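Fanconi-associated nuclease 1 homolog (Pseudomonas aeruginosa, PDB 5Y7Q) belongs to the FAN1 family of nucleases, combining HTH, SAP and VRR-NUC domains, and is bound to DNA in this model. Local coordinates at residues A[41-46]-A[102-107]; A[82-87]-A[113-118]. All blocks are in the same frame, centred on the assembly; numbering follows the deposited sequence.

Both contacts lie in the FAN1 HTH domain, centres about 12 Å apart, and their segments alternate along the chain. They illustrate a helix polar on one side and apolar on another: segment 82-87 sets Leu83 and Leu84 against Leu115 of 113-118 in contact 2 and sends Arg86 toward contact 1 and the DNA. The joint is Arg86, whose NH2 forms a salt bridge with Glu104 OE2 at 3.0 Å and whose NE makes a probable hydrogen bond with Tyr43 OH at 3.2 Å; its cation lies against the Tyr43 ring. The phosphate of DG10 of chain B receives bonds from Tyr42 and Arg86, while Tyr102 OH hydrogen-bonds the neighbouring phosphate of DT9 of chain B.

Contact 1 (A[41-46]-A[102-107]); sequences FYYLHN and YAEIGD. With nucleotides of chain B.
Glu104 meets the start of helix 42-57 with two parts of its side chain. Its CB lies over one face of the Phe41 ring, 4.0 Å from the ring centroid, in a CH-pi contact, and its carboxylate reaches Tyr43. A bend at the second torsion (chi2 83°) separates the roles, leaving CB on Phe41 while OE2 reaches the edge of the Tyr43 ring. There Tyr43 OH donates a hydrogen bond to Glu104 OE2 at 2.8 Å, arriving nearly along the C-O axis with ring and carboxylate planes 83° apart. Ile105 closes this tight side, its CD1 lying 3.7 Å from Tyr43 OH, and Ala82 of helix 78-89 backs both aromatic rings. Past Ile105 the contact gives out at Gly106 and Asp107, both exposed. At the DNA edge, Tyr42 OH donates to OP2 of DG10 of chain B at 2.6 Å, and Tyr102 OH to OP1 of DT9 of chain B at 2.9 Å. Three tyrosine hydroxyls serve anionic oxygens, one in the protein and two in the DNA backbone. Arg86 also bridges to Glu104 OE2, and the carboxylate is held by hydroxyl and guanidinium together. Gripping phosphates rather than bases is consistent with a hold indifferent to sequence.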
loop_
_atom_site.group_PDB
_atom_site.type_symbol
_atom_site.label_atom_id
_atom_site.label_comp_id
_atom_site.label_asym_id
_atom_site.label_seq_id
_atom_site.Cartn_x
_atom_site.Cartn_y
_atom_site.Cartn_z
ATOM N N PHE A 41 -31.072 -4.715 -4.400
ATOM C CA PHE A 41 -30.412 -3.628 -5.115
ATOM C C PHE A 41 -29.307 -2.927 -4.312
ATOM O O PHE A 41 -28.929 -1.808 -4.668
ATOM C CB PHE A 41 -31.445 -2.632 -5.631
ATOM C CG PHE A 41 -32.156 -3.113 -6.868
ATOM C CD1 PHE A 41 -31.456 -3.276 -8.064
ATOM C CD2 PHE A 41 -33.516 -3.429 -6.834
ATOM C CE1 PHE A 41 -32.104 -3.745 -9.209
ATOM C CE2 PHE A 41 -34.171 -3.888 -7.976
ATOM C CZ PHE A 41 -33.471 -4.046 -9.166
ATOM N N TYR A 42 -28.829 -3.526 -3.211
ATOM C CA TYR A 42 -27.882 -2.882 -2.295
ATOM C C TYR A 42 -26.772 -2.127 -3.030
ATOM O O TYR A 42 -26.443 -0.986 -2.673
ATOM C CB TYR A 42 -27.258 -3.932 -1.350
ATOM C CG TYR A 42 -26.324 -4.911 -2.033
ATOM C CD1 TYR A 42 -26.809 -6.064 -2.643
ATOM C CD2 TYR A 42 -24.964 -4.656 -2.117
ATOM C CE1 TYR A 42 -25.954 -6.938 -3.303
ATOM C CE2 TYR A 42 -24.104 -5.519 -2.763
ATOM C CZ TYR A 42 -24.599 -6.656 -3.351
ATOM O OH TYR A 42 -23.731 -7.508 -3.999
ATOM N N TYR A 43 -26.226 -2.738 -4.086
ATOM C CA TYR A 43 -25.109 -2.145 -4.818
ATOM C C TYR A 43 -25.535 -0.875 -5.555
ATOM O O TYR A 43 -24.825 0.139 -5.516
ATOM C CB TYR A 43 -24.534 -3.176 -5.795
ATOM C CG TYR A 43 -25.543 -3.705 -6.822
ATOM C CD1 TYR A 43 -26.450 -4.711 -6.483
ATOM C CD2 TYR A 43 -25.588 -3.196 -8.125
ATOM C CE1 TYR A 43 -27.378 -5.194 -7.398
ATOM C CE2 TYR A 43 -26.495 -3.690 -9.052
ATOM C CZ TYR A 43 -27.396 -4.685 -8.687
ATOM O OH TYR A 43 -28.321 -5.176 -9.597
ATOM N N LEU A 44 -26.692 -0.910 -6.230
ATOM C CA LEU A 44 -27.198 0.287 -6.897
ATOM C C LEU A 44 -27.432 1.421 -5.900
ATOM O O LEU A 44 -27.012 2.559 -6.140
ATOM C CB LEU A 44 -28.478 -0.043 -7.656
ATOM C CG LEU A 44 -29.241 1.116 -8.275
ATOM C CD1 LEU A 44 -28.387 1.773 -9.319
ATOM C CD2 LEU A 44 -30.493 0.565 -8.888
ATOM N N HIS A 45 -28.095 1.118 -4.769
ATOM C CA HIS A 45 -28.244 2.075 -3.668
ATOM C C HIS A 45 -26.911 2.724 -3.292
ATOM O O HIS A 45 -26.820 3.953 -3.136
ATOM C CB HIS A 45 -28.833 1.384 -2.440
ATOM C CG HIS A 45 -30.222 0.873 -2.627
ATOM N ND1 HIS A 45 -31.046 1.301 -3.646
ATOM C CD2 HIS A 45 -30.945 -0.021 -1.910
ATOM C CE1 HIS A 45 -32.213 0.687 -3.554
ATOM N NE2 HIS A 45 -32.177 -0.121 -2.510
ATOM N N ASN A 46 -25.860 1.911 -3.131
ATOM C CA ASN A 46 -24.565 2.491 -2.790
ATOM C C ASN A 46 -24.082 3.433 -3.894
ATOM O O ASN A 46 -23.571 4.530 -3.616
ATOM C CB ASN A 46 -23.531 1.383 -2.514
ATOM C CG ASN A 46 -23.948 0.436 -1.373
ATOM O OD1 ASN A 46 -24.786 0.782 -0.530
ATOM N ND2 ASN A 46 -23.353 -0.767 -1.352
ATOM N N TYR A 102 -28.919 -11.631 -14.128
ATOM C CA TYR A 102 -29.213 -11.288 -12.736
ATOM C C TYR A 102 -30.725 -11.289 -12.533
ATOM O O TYR A 102 -31.476 -10.887 -13.421
ATOM C CB TYR A 102 -28.697 -9.901 -12.320
ATOM C CG TYR A 102 -27.220 -9.706 -12.395
ATOM C CD1 TYR A 102 -26.636 -9.191 -13.543
ATOM C CD2 TYR A 102 -26.400 -10.016 -11.312
ATOM C CE1 TYR A 102 -25.282 -9.004 -13.635
ATOM C CE2 TYR A 102 -25.028 -9.826 -11.384
ATOM C CZ TYR A 102 -24.475 -9.317 -12.554
ATOM O OH TYR A 102 -23.114 -9.126 -12.667
ATOM N N ALA A 103 -31.169 -11.709 -11.349
ATOM C CA ALA A 103 -32.604 -11.894 -11.142
ATOM C C ALA A 103 -33.333 -10.592 -10.805
ATOM O O ALA A 103 -34.490 -10.415 -11.199
ATOM C CB ALA A 103 -32.843 -12.938 -10.061
ATOM N N GLU A 104 -32.703 -9.679 -10.061
ATOM C CA GLU A 104 -33.327 -8.381 -9.808
ATOM C C GLU A 104 -33.565 -7.621 -11.099
ATOM O O GLU A 104 -34.499 -6.817 -11.185
ATOM C CB GLU A 104 -32.452 -7.509 -8.898
ATOM C CG GLU A 104 -31.442 -8.234 -8.016
ATOM C CD GLU A 104 -30.145 -8.586 -8.722
ATOM O OE1 GLU A 104 -29.954 -9.791 -8.981
ATOM O OE2 GLU A 104 -29.324 -7.678 -8.993
ATOM N N ILE A 105 -32.681 -7.805 -12.078
ATOM C CA ILE A 105 -32.772 -7.063 -13.327
ATOM C C ILE A 105 -33.749 -7.732 -14.301
ATOM O O ILE A 105 -34.483 -7.054 -15.033
ATOM C CB ILE A 105 -31.355 -6.910 -13.905
ATOM C CG1 ILE A 105 -30.398 -6.531 -12.763
ATOM C CG2 ILE A 105 -31.324 -5.849 -14.951
ATOM C CD1 ILE A 105 -29.096 -5.851 -13.183
ATOM N N GLY A 106 -33.801 -9.066 -14.308
ATOM C CA GLY A 106 -34.565 -9.788 -15.303
ATOM C C GLY A 106 -33.865 -9.845 -16.646
ATOM O O GLY A 106 -32.640 -10.011 -16.710
ATOM N N ASP A 107 -34.644 -9.699 -17.718
ATOM C CA ASP A 107 -34.134 -9.735 -19.084
ATOM C C ASP A 107 -32.994 -8.742 -19.264
ATOM O O ASP A 107 -33.159 -7.539 -19.040
ATOM C CB ASP A 107 -35.290 -9.414 -20.040
ATOM C CG ASP A 107 -34.892 -9.453 -21.510
ATOM O OD1 ASP A 107 -33.687 -9.505 -21.837
ATOM O OD2 ASP A 107 -35.819 -9.417 -22.353
ATOM P P DG B 10 -25.248 -10.522 -4.917
ATOM O OP1 DG B 10 -26.557 -11.162 -5.166
ATOM O OP2 DG B 10 -24.829 -9.278 -5.584
ATOM O "O5'" DG B 10 -25.184 -10.356 -3.339
ATOM C "C5'" DG B 10 -25.433 -11.490 -2.524
ATOM C "C4'" DG B 10 -24.833 -11.291 -1.168
ATOM O "O4'" DG B 10 -23.398 -11.331 -1.290
ATOM C "C3'" DG B 10 -25.184 -9.950 -0.534
ATOM O "O3'" DG B 10 -25.860 -10.149 0.683
ATOM C "C2'" DG B 10 -23.843 -9.251 -0.314
ATOM C "C1'" DG B 10 -22.831 -10.374 -0.438
ATOM N N9 DG B 10 -21.594 -9.913 -1.024
ATOM C C8 DG B 10 -21.450 -9.070 -2.100
ATOM N N7 DG B 10 -20.210 -8.817 -2.402
ATOM C C5 DG B 10 -19.484 -9.531 -1.454
ATOM C C6 DG B 10 -18.083 -9.645 -1.267
ATOM O O6 DG B 10 -17.171 -9.111 -1.929
ATOM N N1 DG B 10 -17.778 -10.470 -0.175
ATOM C C2 DG B 10 -18.715 -11.098 0.632
ATOM N N2 DG B 10 -18.245 -11.856 1.629
ATOM N N3 DG B 10 -20.020 -11.002 0.461
ATOM C C4 DG B 10 -20.332 -10.204 -0.593
ATOM P P DT B 9 -21.416 -10.838 -9.945
ATOM O OP1 DT B 9 -22.494 -11.295 -10.846
ATOM O OP2 DT B 9 -20.882 -9.454 -9.920
ATOM O "O5'" DT B 9 -21.858 -11.153 -8.462
ATOM C "C5'" DT B 9 -22.160 -12.490 -8.111
ATOM C "C4'" DT B 9 -22.468 -12.599 -6.637
ATOM O "O4'" DT B 9 -21.255 -12.923 -5.917
ATOM C "C3'" DT B 9 -23.025 -11.316 -6.007
ATOM O "O3'" DT B 9 -24.136 -11.627 -5.220
ATOM C "C2'" DT B 9 -21.871 -10.800 -5.154
ATOM C "C1'" DT B 9 -21.131 -12.082 -4.792
ATOM N N1 DT B 9 -19.668 -11.869 -4.529
ATOM C C2 DT B 9 -19.040 -12.573 -3.516
ATOM O O2 DT B 9 -19.612 -13.385 -2.797
ATOM N N3 DT B 9 -17.706 -12.287 -3.371
ATOM C C4 DT B 9 -16.954 -11.386 -4.114
ATOM O O4 DT B 9 -15.757 -11.192 -3.904
ATOM C C5 DT B 9 -17.676 -10.681 -5.140
ATOM C C7 DT B 9 -16.971 -9.687 -5.998
ATOM C C6 DT B 9 -18.976 -10.958 -5.302
#

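Contact 2 (A[82-87]-A[113-118]); sequences ALLVRM and QPLLAL. With nucleotides of chain B.
Leu115 is the one residue of 113-118 that touches 82-87, through Leu83 and Leu84. With CG anti to the carbonyl carbon and the second torsion extended (chi2 174°), CD1 is carried out to the facing helix, and this one methyl does the touching. Along segment 82-87, Ala82 comes first and faces the other way, packing on Phe41 and Ile105. Leu83 then turns toward 113-118 and sets its CD2 4.2 Å from Leu115 CD1. Leu84 receives the same methyl at its backbone end: Leu115 CD1 lies 4.1 Å from Leu84 N and 4.3 Å from Leu84 CB, while Leu84 also rests on Leu187 of strand 184-187. Val85 points back to helix 42-57, against Leu44 and Phe47. Arg86 leaves the apolar side altogether. Its guanidinium presents an edge to the DNA, with OP2 of DG10 of chain B close to the plane: NH1 donates to this OP2 at 3.0 Å (N-H...O 151°) and NH2 to the same oxygen at 3.2 Å (142°). Met87 comes back to the apolar side and joins Val121 and Leu187, tying the helix to the small antiparallel sheet. On the facing helix, Pro114 has no N-H to give and Leu115 N makes no bond to the preceding turn, which marks a kink just where the contact is made. Between the segments there is only dispersion and burial of hydrocarbon, with no hydrogen bond; on the DNA side, NH1 and NH2 converge on one phosphate oxygen while NH2 also serves Glu104 OE2, whose carboxylate probably holds the guanidinium in place for the phosphate.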
loop_
_atom_site.group_PDB
_atom_site.type_symbol
_atom_site.label_atom_id
_atom_site.label_comp_id
_atom_site.label_asym_id
_atom_site.label_seq_id
_atom_site.Cartn_x
_atom_site.Cartn_y
_atom_site.Cartn_z
ATOM N N ALA A 82 -29.164 -0.598 -12.569
ATOM C CA ALA A 82 -28.595 -1.776 -11.915
ATOM C C ALA A 82 -27.627 -2.497 -12.832
ATOM O O ALA A 82 -26.526 -2.879 -12.419
ATOM C CB ALA A 82 -29.704 -2.730 -11.483
ATOM N N LEU A 83 -28.027 -2.689 -14.092
ATOM C CA LEU A 83 -27.151 -3.353 -15.044
ATOM C C LEU A 83 -25.852 -2.595 -15.186
ATOM O O LEU A 83 -24.766 -3.197 -15.172
ATOM C CB LEU A 83 -27.831 -3.485 -16.393
ATOM C CG LEU A 83 -26.908 -4.212 -17.356
ATOM C CD1 LEU A 83 -26.602 -5.593 -16.774
ATOM C CD2 LEU A 83 -27.554 -4.302 -18.749
ATOM N N LEU A 84 -25.943 -1.268 -15.281
ATOM C CA LEU A 84 -24.733 -0.469 -15.387
ATOM C C LEU A 84 -23.797 -0.761 -14.232
ATOM O O LEU A 84 -22.622 -1.115 -14.427
ATOM C CB LEU A 84 -25.065 1.015 -15.407
ATOM C CG LEU A 84 -23.846 1.806 -15.863
ATOM C CD1 LEU A 84 -23.332 1.179 -17.151
ATOM C CD2 LEU A 84 -24.215 3.255 -16.095
ATOM N N VAL A 85 -24.311 -0.634 -13.013
ATOM C CA VAL A 85 -23.427 -0.755 -11.866
ATOM C C VAL A 85 -22.794 -2.136 -11.842
ATOM O O VAL A 85 -21.583 -2.283 -11.570
ATOM C CB VAL A 85 -24.205 -0.427 -10.588
ATOM C CG1 VAL A 85 -23.376 -0.704 -9.394
ATOM C CG2 VAL A 85 -24.591 1.046 -10.621
ATOM N N ARG A 86 -23.570 -3.163 -12.216
ATOM C CA ARG A 86 -22.990 -4.495 -12.336
ATOM C C ARG A 86 -21.804 -4.510 -13.299
ATOM O O ARG A 86 -20.756 -5.071 -12.979
ATOM C CB ARG A 86 -24.044 -5.494 -12.774
ATOM C CG ARG A 86 -25.089 -5.724 -11.752
ATOM C CD ARG A 86 -24.523 -6.224 -10.470
ATOM N NE ARG A 86 -25.588 -6.885 -9.740
ATOM C CZ ARG A 86 -25.428 -7.637 -8.652
ATOM N NH1 ARG A 86 -24.219 -7.827 -8.156
ATOM N NH2 ARG A 86 -26.489 -8.216 -8.083
ATOM N N MET A 87 -21.938 -3.901 -14.483
ATOM C CA MET A 87 -20.798 -3.937 -15.402
ATOM C C MET A 87 -19.596 -3.174 -14.837
ATOM O O MET A 87 -18.446 -3.619 -14.977
ATOM C CB MET A 87 -21.201 -3.378 -16.770
ATOM C CG MET A 87 -22.399 -4.114 -17.407
ATOM S SD MET A 87 -23.132 -3.312 -18.819
ATOM C CE MET A 87 -21.757 -3.366 -19.921
ATOM N N GLN A 113 -30.956 -1.836 -23.313
ATOM C CA GLN A 113 -31.297 -0.920 -24.414
ATOM C C GLN A 113 -31.137 0.571 -24.086
ATOM O O GLN A 113 -30.509 1.289 -24.888
ATOM C CB GLN A 113 -32.719 -1.198 -24.920
ATOM C CG GLN A 113 -32.931 -2.610 -25.462
ATOM C CD GLN A 113 -32.063 -2.955 -26.678
ATOM O OE1 GLN A 113 -32.050 -2.238 -27.697
ATOM N NE2 GLN A 113 -31.368 -4.084 -26.593
ATOM N N PRO A 114 -31.635 1.101 -22.949
ATOM C CA PRO A 114 -31.450 2.543 -22.693
ATOM C C PRO A 114 -29.989 2.947 -22.565
ATOM O O PRO A 114 -29.645 4.081 -22.931
ATOM C CB PRO A 114 -32.223 2.781 -21.387
ATOM C CG PRO A 114 -33.071 1.599 -21.198
ATOM C CD PRO A 114 -32.332 0.460 -21.818
ATOM N N LEU A 115 -29.122 2.042 -22.072
ATOM C CA LEU A 115 -27.677 2.291 -22.031
ATOM C C LEU A 115 -27.079 2.357 -23.430
ATOM O O LEU A 115 -26.192 3.176 -23.694
ATOM C CB LEU A 115 -26.965 1.208 -21.204
ATOM C CG LEU A 115 -27.544 1.038 -19.797
ATOM C CD1 LEU A 115 -26.938 -0.124 -19.053
ATOM C CD2 LEU A 115 -27.376 2.328 -19.015
ATOM N N LEU A 116 -27.536 1.493 -24.338
ATOM C CA LEU A 116 -27.110 1.615 -25.729
ATOM C C LEU A 116 -27.484 2.976 -26.311
ATOM O O LEU A 116 -26.708 3.561 -27.075
ATOM C CB LEU A 116 -27.704 0.487 -26.570
ATOM C CG LEU A 116 -27.329 -0.926 -26.117
ATOM C CD1 LEU A 116 -27.938 -1.947 -27.041
ATOM C CD2 LEU A 116 -25.827 -1.108 -26.051
ATOM N N ALA A 117 -28.660 3.511 -25.951
ATOM C CA ALA A 117 -29.089 4.780 -26.562
ATOM C C ALA A 117 -28.194 5.958 -26.162
ATOM O O ALA A 117 -28.024 6.903 -26.948
ATOM C CB ALA A 117 -30.551 5.089 -26.211
ATOM N N LEU A 118 -27.638 5.929 -24.949
ATOM C CA LEU A 118 -26.734 6.961 -24.455
ATOM C C LEU A 118 -25.293 6.773 -24.912
ATOM O O LEU A 118 -24.464 7.666 -24.690
ATOM C CB LEU A 118 -26.746 6.972 -22.928
ATOM C CG LEU A 118 -27.972 7.489 -22.194
ATOM C CD1 LEU A 118 -28.079 6.812 -20.818
ATOM C CD2 LEU A 118 -27.883 8.998 -22.068
ATOM P P DG B 10 -25.248 -10.522 -4.917
ATOM O OP1 DG B 10 -26.557 -11.162 -5.166
ATOM O OP2 DG B 10 -24.829 -9.278 -5.584
ATOM O "O5'" DG B 10 -25.184 -10.356 -3.339
ATOM C "C5'" DG B 10 -25.433 -11.490 -2.524
ATOM C "C4'" DG B 10 -24.833 -11.291 -1.168
ATOM O "O4'" DG B 10 -23.398 -11.331 -1.290
ATOM C "C3'" DG B 10 -25.184 -9.950 -0.534
ATOM O "O3'" DG B 10 -25.860 -10.149 0.683
ATOM C "C2'" DG B 10 -23.843 -9.251 -0.314
ATOM C "C1'" DG B 10 -22.831 -10.374 -0.438
ATOM N N9 DG B 10 -21.594 -9.913 -1.024
ATOM C C8 DG B 10 -21.450 -9.070 -2.100
ATOM N N7 DG B 10 -20.210 -8.817 -2.402
ATOM C C5 DG B 10 -19.484 -9.531 -1.454
ATOM C C6 DG B 10 -18.083 -9.645 -1.267
ATOM O O6 DG B 10 -17.171 -9.111 -1.929
ATOM N N1 DG B 10 -17.778 -10.470 -0.175
ATOM C C2 DG B 10 -18.715 -11.098 0.632
ATOM N N2 DG B 10 -18.245 -11.856 1.629
ATOM N N3 DG B 10 -20.020 -11.002 0.461
ATOM C C4 DG B 10 -20.332 -10.204 -0.593
#